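Local coordinates for oxidoreductase (Ralstonia eutropha, PDB 3HJ9), which binds flavin mononucleotide and probably acts as an FMN-dependent oxidoreductase of the nitroreductase type, its substrate not established, at residues Glu26-Pro32 with His112-Leu116; Lys117-Leu122 with Glu195-Leu199. One frame throughout, in Å; residues are numbered along the deposited sequence.

Contact 1: Glu26-Pro32 with His112-Leu116; sequences ERVITLP and HCLEL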
ATOM      1  N   GLU A  26       9.436  12.211  26.839  1.00 26.46           N
ATOM      2  CA  GLU A  26       8.901  13.569  26.642  1.00 26.16           C
ATOM      3  C   GLU A  26       7.478  13.551  26.086  1.00 24.00           C
ATOM      4  O   GLU A  26       7.108  12.647  25.336  1.00 22.92           O
ATOM      5  CB  GLU A  26       9.814  14.396  25.732  1.00 28.22           C
ATOM      6  CG  GLU A  26      11.271  14.556  26.222  1.00 30.31           C
ATOM      7  CD  GLU A  26      11.424  15.276  27.575  1.00 32.91           C
ATOM      8  OE1 GLU A  26      10.531  16.066  27.985  1.00 35.35           O
ATOM      9  OE2 GLU A  26      12.472  15.067  28.242  1.00 34.71           O
ATOM     10  N   ARG A  27       6.682  14.533  26.498  1.00 22.54           N
ATOM     11  CA  ARG A  27       5.271  14.632  26.114  1.00 22.38           C
ATOM     12  C   ARG A  27       5.079  14.850  24.601  1.00 20.58           C
ATOM     13  O   ARG A  27       4.172  14.269  24.000  1.00 18.30           O
ATOM     14  CB  ARG A  27       4.569  15.730  26.942  1.00 23.98           C
ATOM     15  CG  ARG A  27       3.079  15.742  26.756  1.00 25.58           C
ATOM     16  CD  ARG A  27       2.352  16.550  27.815  1.00 26.97           C
ATOM     17  NE  ARG A  27       0.922  16.510  27.520  1.00 28.54           N
ATOM     18  CZ  ARG A  27       0.306  17.241  26.576  1.00 30.71           C
ATOM     19  NH1 ARG A  27       0.974  18.124  25.810  1.00 30.94           N
ATOM     20  NH2 ARG A  27      -1.012  17.096  26.394  1.00 31.69           N
ATOM     21  N   VAL A  28       5.948  15.678  24.014  1.00 19.07           N
ATOM     22  CA  VAL A  28       5.938  15.976  22.591  1.00 18.91           C
ATOM     23  C   VAL A  28       7.356  15.943  22.042  1.00 19.83           C
ATOM     24  O   VAL A  28       8.256  16.487  22.663  1.00 21.19           O
ATOM     25  CB  VAL A  28       5.354  17.385  22.303  1.00 18.28           C
ATOM     26  CG1 VAL A  28       5.390  17.706  20.811  1.00 17.73           C
ATOM     27  CG2 VAL A  28       3.952  17.498  22.832  1.00 18.47           C
ATOM     28  N   ILE A  29       7.557  15.277  20.903  1.00 20.71           N
ATOM     29  CA  ILE A  29       8.828  15.328  20.182  1.00 21.43           C
ATOM     30  C   ILE A  29       8.534  16.107  18.884  1.00 21.14           C
ATOM     31  O   ILE A  29       7.701  15.672  18.090  1.00 20.69           O
ATOM     32  CB  ILE A  29       9.426  13.953  19.863  1.00 22.32           C
ATOM     33  CG1 ILE A  29       9.685  13.154  21.147  1.00 22.87           C
ATOM     34  CG2 ILE A  29      10.751  14.119  19.100  1.00 22.46           C
ATOM     35  CD1 ILE A  29      10.131  11.724  20.905  1.00 22.30           C
ATOM     36  N   THR A  30       9.160  17.285  18.732  1.00 20.83           N
ATOM     37  CA  THR A  30       9.007  18.095  17.519  0.50 21.52           C
ATOM     38  C   THR A  30       9.981  17.525  16.491  1.00 21.57           C
ATOM     39  O   THR A  30      11.103  17.134  16.824  1.00 23.89           O
ATOM     40  CB  THR A  30       9.268  19.584  17.769  0.50 21.73           C
ATOM     41  OG1 THR A  30      10.527  19.731  18.427  0.50 21.83           O
ATOM     42  CG2 THR A  30       8.165  20.180  18.647  0.50 21.48           C
ATOM     43  N   LEU A  31       9.542  17.448  15.252  1.00 21.62           N
ATOM     44  CA  LEU A  31      10.328  16.886  14.164  1.00 20.48           C
ATOM     45  C   LEU A  31      10.730  18.004  13.199  1.00 20.74           C
ATOM     46  O   LEU A  31       9.940  18.926  12.963  1.00 19.22           O
ATOM     47  CB  LEU A  31       9.481  15.860  13.424  1.00 19.20           C
ATOM     48  CG  LEU A  31       8.964  14.670  14.232  1.00 18.61           C
ATOM     49  CD1 LEU A  31       7.895  13.957  13.459  1.00 17.97           C
ATOM     50  CD2 LEU A  31      10.126  13.704  14.595  1.00 18.32           C
ATOM     51  N   PRO A  32      11.942  17.913  12.605  1.00 21.96           N
ATOM     52  CA  PRO A  32      12.347  18.950  11.645  1.00 22.24           C
ATOM     53  C   PRO A  32      11.577  18.834  10.340  1.00 22.53           C
ATOM     54  O   PRO A  32      11.009  17.761  10.044  1.00 21.42           O
ATOM     55  CB  PRO A  32      13.845  18.673  11.452  1.00 22.05           C
ATOM     56  CG  PRO A  32      13.976  17.227  11.700  1.00 21.91           C
ATOM     57  CD  PRO A  32      13.032  16.940  12.818  1.00 21.89           C
ATOM     58  N   HIS A 112       3.255  17.809  12.401  1.00 19.67           N
ATOM     59  CA  HIS A 112       4.470  17.059  12.178  1.00 19.47           C
ATOM     60  C   HIS A 112       5.254  16.883  13.476  1.00 19.99           C
ATOM     61  O   HIS A 112       6.356  17.369  13.623  1.00 19.23           O
ATOM     62  CB  HIS A 112       5.302  17.691  11.054  1.00 19.20           C
ATOM     63  CG  HIS A 112       6.459  16.854  10.605  1.00 19.49           C
ATOM     64  ND1 HIS A 112       6.309  15.560  10.156  1.00 19.54           N
ATOM     65  CD2 HIS A 112       7.782  17.137  10.503  1.00 18.55           C
ATOM     66  CE1 HIS A 112       7.490  15.070   9.832  1.00 19.47           C
ATOM     67  NE2 HIS A 112       8.399  16.005  10.036  1.00 19.69           N
ATOM     68  N   CYS A 113       4.600  16.260  14.443  1.00 19.62           N
ATOM     69  CA  CYS A 113       5.225  15.955  15.706  1.00 20.47           C
ATOM     70  C   CYS A 113       4.663  14.653  16.255  1.00 19.14           C
ATOM     71  O   CYS A 113       3.647  14.156  15.760  1.00 18.91           O
ATOM     72  CB  CYS A 113       4.998  17.101  16.684  1.00 22.14           C
ATOM     73  SG  CYS A 113       3.296  17.286  17.071  1.00 24.96           S
ATOM     74  N   LEU A 114       5.324  14.172  17.303  1.00 18.69           N
ATOM     75  CA  LEU A 114       4.973  12.950  18.041  1.00 18.53           C
ATOM     76  C   LEU A 114       4.412  13.328  19.434  1.00 17.92           C
ATOM     77  O   LEU A 114       5.000  14.117  20.138  1.00 17.59           O
ATOM     78  CB  LEU A 114       6.222  12.074  18.180  1.00 17.89           C
ATOM     79  CG  LEU A 114       6.843  11.458  16.907  1.00 18.24           C
ATOM     80  CD1 LEU A 114       8.217  10.815  17.214  1.00 18.12           C
ATOM     81  CD2 LEU A 114       5.875  10.476  16.357  1.00 18.15           C
ATOM     82  N   GLU A 115       3.260  12.773  19.786  1.00 18.28           N
ATOM     83  CA  GLU A 115       2.563  13.003  21.062  1.00 18.23           C
ATOM     84  C   GLU A 115       2.599  11.686  21.831  1.00 15.63           C
ATOM     85  O   GLU A 115       2.269  10.646  21.269  1.00 13.42           O
ATOM     86  CB  GLU A 115       1.112  13.392  20.800  1.00 21.22           C
ATOM     87  CG  GLU A 115       0.945  14.712  20.072  1.00 24.24           C
ATOM     88  CD  GLU A 115      -0.546  15.127  19.850  1.00 27.39           C
ATOM     89  OE1 GLU A 115      -0.891  16.270  20.243  1.00 29.73           O
ATOM     90  OE2 GLU A 115      -1.367  14.331  19.311  1.00 29.33           O
ATOM     91  N   LEU A 116       3.045  11.732  23.085  1.00 14.29           N
ATOM     92  CA  LEU A 116       3.154  10.529  23.937  1.00 14.63           C
ATOM     93  C   LEU A 116       1.777   9.889  24.194  1.00 13.84           C
ATOM     94  O   LEU A 116       0.831  10.582  24.559  1.00 15.42           O
ATOM     95  CB  LEU A 116       3.883  10.850  25.252  1.00 13.36           C
ATOM     96  CG  LEU A 116       4.177   9.706  26.239  1.00 13.49           C
ATOM     97  CD1 LEU A 116       5.127   8.691  25.615  1.00 11.32           C
ATOM     98  CD2 LEU A 116       4.737  10.309  27.543  1.00 13.18           C
TER
HETATM   99  O   HOH W   1       7.298  19.842  13.645  1.00 21.05           O

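Contact 2: Lys117-Leu122 with Glu195-Leu199; sequences KRAADL and EHMSL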
ATOM      1  N   LYS A 117       1.683   8.602  23.897  1.00 14.59           N
ATOM      2  CA  LYS A 117       0.502   7.750  24.118  1.00 15.70           C
ATOM      3  C   LYS A 117       0.764   6.865  25.346  1.00 15.60           C
ATOM      4  O   LYS A 117      -0.139   6.678  26.162  1.00 14.07           O
ATOM      5  CB  LYS A 117       0.237   6.867  22.893  1.00 17.68           C
ATOM      6  CG  LYS A 117      -0.990   5.942  22.976  1.00 19.10           C
ATOM      7  CD  LYS A 117      -2.331   6.730  23.042  1.00 20.92           C
ATOM      8  CE  LYS A 117      -3.448   5.807  23.459  1.00 21.74           C
ATOM      9  NZ  LYS A 117      -4.744   6.458  23.759  1.00 21.50           N
ATOM     10  N   ARG A 118       1.972   6.286  25.443  1.00 16.00           N
ATOM     11  CA  ARG A 118       2.373   5.514  26.642  1.00 14.97           C
ATOM     12  C   ARG A 118       3.888   5.532  26.949  1.00 13.48           C
ATOM     13  O   ARG A 118       4.716   5.211  26.095  1.00 14.14           O
ATOM     14  CB  ARG A 118       1.848   4.080  26.511  1.00 15.30           C
ATOM     15  CG  ARG A 118       1.808   3.402  27.848  1.00 15.55           C
ATOM     16  CD  ARG A 118       1.256   2.020  27.790  1.00 15.67           C
ATOM     17  NE  ARG A 118       1.344   1.476  29.137  1.00 16.57           N
ATOM     18  CZ  ARG A 118       0.989   0.252  29.509  1.00 17.46           C
ATOM     19  NH1 ARG A 118       0.514  -0.640  28.641  1.00 17.59           N
ATOM     20  NH2 ARG A 118       1.116  -0.079  30.780  1.00 15.01           N
ATOM     21  N   ALA A 119       4.236   5.862  28.187  1.00 12.81           N
ATOM     22  CA  ALA A 119       5.635   5.908  28.651  1.00 13.31           C
ATOM     23  C   ALA A 119       6.108   4.481  28.951  1.00 13.27           C
ATOM     24  O   ALA A 119       6.265   4.100  30.080  1.00 14.11           O
ATOM     25  CB  ALA A 119       5.791   6.846  29.883  1.00  9.04           C
ATOM     26  N   ALA A 120       6.278   3.708  27.891  1.00 14.37           N
ATOM     27  CA  ALA A 120       6.718   2.319  27.942  1.00 14.06           C
ATOM     28  C   ALA A 120       7.269   1.923  26.569  1.00 14.54           C
ATOM     29  O   ALA A 120       6.884   2.522  25.523  1.00 15.87           O
ATOM     30  CB  ALA A 120       5.569   1.401  28.324  1.00 14.24           C
ATOM     31  N   ASP A 121       8.140   0.911  26.560  1.00 13.90           N
ATOM     32  CA  ASP A 121       8.751   0.358  25.327  1.00 13.80           C
ATOM     33  C   ASP A 121       7.881  -0.792  24.824  1.00 14.69           C
ATOM     34  O   ASP A 121       7.935  -1.898  25.377  1.00 15.17           O
ATOM     35  CB  ASP A 121      10.215  -0.064  25.609  1.00 15.69           C
ATOM     36  CG  ASP A 121      10.898  -0.743  24.424  1.00 15.38           C
ATOM     37  OD1 ASP A 121      10.375  -0.798  23.278  1.00 16.34           O
ATOM     38  OD2 ASP A 121      11.985  -1.268  24.658  1.00 17.68           O
ATOM     39  N   LEU A 122       7.086  -0.509  23.772  1.00 15.78           N
ATOM     40  CA  LEU A 122       6.163  -1.495  23.173  0.50 16.87           C
ATOM     41  C   LEU A 122       6.691  -2.074  21.859  1.00 17.05           C
ATOM     42  O   LEU A 122       5.924  -2.550  21.014  1.00 18.43           O
ATOM     43  CB  LEU A 122       4.762  -0.890  22.975  0.50 17.35           C
ATOM     44  CG  LEU A 122       3.949  -0.674  24.248  0.50 17.86           C
ATOM     45  CD1 LEU A 122       4.454   0.500  25.043  0.50 17.85           C
ATOM     46  CD2 LEU A 122       2.500  -0.460  23.877  0.50 18.16           C
ATOM     47  N   GLU A 195      -4.647  -3.218  23.853  1.00 20.66           N
ATOM     48  CA  GLU A 195      -4.547  -3.081  25.321  1.00 21.17           C
ATOM     49  C   GLU A 195      -3.180  -2.505  25.756  1.00 18.44           C
ATOM     50  O   GLU A 195      -3.127  -1.580  26.568  1.00 15.58           O
ATOM     51  CB  GLU A 195      -4.808  -4.445  25.996  1.00 24.21           C
ATOM     52  CG  GLU A 195      -4.380  -4.602  27.467  1.00 28.00           C
ATOM     53  CD  GLU A 195      -5.057  -3.640  28.396  1.00 31.32           C
ATOM     54  OE1 GLU A 195      -6.165  -3.166  28.044  1.00 34.71           O
ATOM     55  OE2 GLU A 195      -4.520  -3.387  29.512  1.00 34.25           O
ATOM     56  N   HIS A 196      -2.089  -3.052  25.226  1.00 17.10           N
ATOM     57  CA  HIS A 196      -0.740  -2.553  25.556  1.00 18.29           C
ATOM     58  C   HIS A 196      -0.558  -1.104  25.155  1.00 17.70           C
ATOM     59  O   HIS A 196       0.063  -0.340  25.894  1.00 18.14           O
ATOM     60  CB  HIS A 196       0.379  -3.418  24.959  1.00 18.92           C
ATOM     61  CG  HIS A 196       0.460  -4.785  25.562  1.00 20.27           C
ATOM     62  ND1 HIS A 196       0.471  -4.993  26.916  1.00 21.85           N
ATOM     63  CD2 HIS A 196       0.557  -6.009  24.994  1.00 21.61           C
ATOM     64  CE1 HIS A 196       0.548  -6.290  27.163  1.00 22.76           C
ATOM     65  NE2 HIS A 196       0.610  -6.927  26.010  1.00 22.00           N
HETATM   66  N   MSE A 197      -1.157  -0.726  24.023  1.00 16.63           N
HETATM   67  CA  MSE A 197      -1.091   0.623  23.498  1.00 16.92           C
HETATM   68  C   MSE A 197      -2.074   1.641  24.133  1.00 16.92           C
HETATM   69  O   MSE A 197      -2.015   2.819  23.757  1.00 15.35           O
HETATM   70  CB  MSE A 197      -1.303   0.600  21.976  1.00 16.70           C
HETATM   71  CG  MSE A 197      -0.183  -0.102  21.211  1.00 16.84           C
HETATM   72 SE   MSE A 197      -0.697  -0.242  19.346  0.75 17.10          SE
HETATM   73  CE  MSE A 197      -0.466   1.602  18.769  1.00 16.56           C
ATOM     74  N   SER A 198      -2.959   1.182  25.047  1.00 15.89           N
ATOM     75  CA  SER A 198      -3.983   2.014  25.717  1.00 16.21           C
ATOM     76  C   SER A 198      -4.903   2.706  24.672  1.00 16.67           C
ATOM     77  O   SER A 198      -5.263   3.867  24.823  1.00 15.10           O
ATOM     78  CB  SER A 198      -3.326   3.034  26.662  1.00 17.47           C
ATOM     79  OG  SER A 198      -2.410   2.402  27.593  1.00 19.25           O
ATOM     80  N   LEU A 199      -5.233   1.986  23.600  1.00 17.53           N
ATOM     81  CA  LEU A 199      -6.083   2.526  22.520  1.00 17.82           C
ATOM     82  C   LEU A 199      -7.525   2.573  22.989  1.00 18.31           C
ATOM     83  O   LEU A 199      -7.911   1.836  23.891  1.00 16.04           O
ATOM     84  CB  LEU A 199      -6.016   1.657  21.256  1.00 17.99           C
ATOM     85  CG  LEU A 199      -4.724   1.533  20.478  1.00 18.94           C
ATOM     86  CD1 LEU A 199      -4.878   0.609  19.265  1.00 18.70           C
ATOM     87  CD2 LEU A 199      -4.171   2.905  20.070  1.00 19.58           C
TER
HETATM   88  O   HOH W   2      -1.221   5.278  28.426  1.00 36.88           O
HETATM   89  O   HOH W   3      -0.101  -3.341  29.299  1.00 22.82           O

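Contact 1: Glu26-Pro32 with His112-Leu116
Ile-29 and Leu-114 face each other as the hydrogen-bonded pair of an antiparallel ladder, Ile-29 N giving to Leu-114 O at 2.9 Å and Leu-114 N returning the bond to Ile-29 O at 2.9 Å. A third rung follows where Leu-116 N reaches Arg-27 O, also 2.9 Å and nearly straight at 168°. The branched side chains of Val-28, Ile-29 and Thr-30 suit this extended backbone. In the non-hydrogen-bonded pair Val-28/Glu-115, Val-28 CA lies 3.2 Å from Leu-114 O, a CA-H...O contact that gives this carbonyl a second partner.

Past Thr-30 and Cys-113, Leu-31 and Pro-32 are joined to His-112 by side chain and water. Water 1 lies within bonding distance of Leu-31 O and His-112 O, but has too few protons for every acceptor around it, so the pair of bonds is not certain. With CG anti to the backbone N (chi1 -170°), the His-112 ring swings under Leu-31, whose CD1 sits over one face, 3.9 Å from the ring centroid in a CH-pi contact. At the ring edge, His-112 NE2 makes a weak, bent bond to Pro-32 O (3.1 Å, 124°); Ser-66 OG is hydrogen-bonded to His-112 NE2 and to Pro-32 O, while ND1 is paired with Tyr-107 OH.

Glu-115 OE2 forms a salt bridge with Arg-106 of strand 103-108. Within this chain strand 28-30 is outermost at this end of the seven-stranded antiparallel sheet, next to 113-116, with Leu-31 and Leu-114 packed on helix 62-73.

Contact 2: Lys117-Leu122 with Glu195-Leu199
Arg-118 and Lys-117 bring their cationic ends to backbone carbonyls at the C-terminal end of helix 190-196, where the helix dipole would probably favour positive charge. Arg-118 NH1 donates to His-196 O at 2.8 Å, almost straight at 167°, with the oxygen in the guanidinium plane. Its chain, extended from CG to NE, supplies the necessary length. Lys-117 instead bends at chi2 (65°), running CG and CE past Met-197 O before NZ makes a weak bond to Ser-198 O at 2.8 Å.

Two waters extend these links. Water 2 donates to Lys-117 O and also bonds Ser-198 OG at 3.2 Å; water 3 accepts from Arg-118 NH1 and bonds His-196 ND1, lying at the edge of both flat groups.

The helix closes in a Schellman motif: Ser-198 takes positive phi (57°), and its N bonds back to Glu-195 O. On the other side, Lys-117 and Arg-118 form a classic beta bulge against Leu-104, just where the chain turns a corner out of the large sheet, so two successive residues can both reach the helix end.

Apolar contact falls to Leu-122, whose CD2, in the conformer given, one of two deposited, meets CG of the selenomethionine Met-197 at 3.8 Å and CB of His-196 at the same distance. Long and flexible, Met-197 continues onto Leu-104, Tyr-97, Val-140 and Val-142 of the large sheet, and Leu-199 packs on Tyr-97 and Val-142.

The two contacts adjoin in sequence: strand 113-116, used in contact 1, runs straight into the corner at Lys-117 where contact 2 begins, and their centres are about 16 Å apart. Contact 1 is a surface contact joining strand to strand at the sheet edge, so regular main-chain bonding dominates. Contact 2 is partly buried and joins an irregular turn to a helix end, where no ladder spans the two segments and long charged side chains, waters and a small apolar patch do the work instead. Strand 103-108 is common to both: Tyr-105 and Tyr-107 border contact 1, Leu-104 contact 2. Both lie away from the FMN sites.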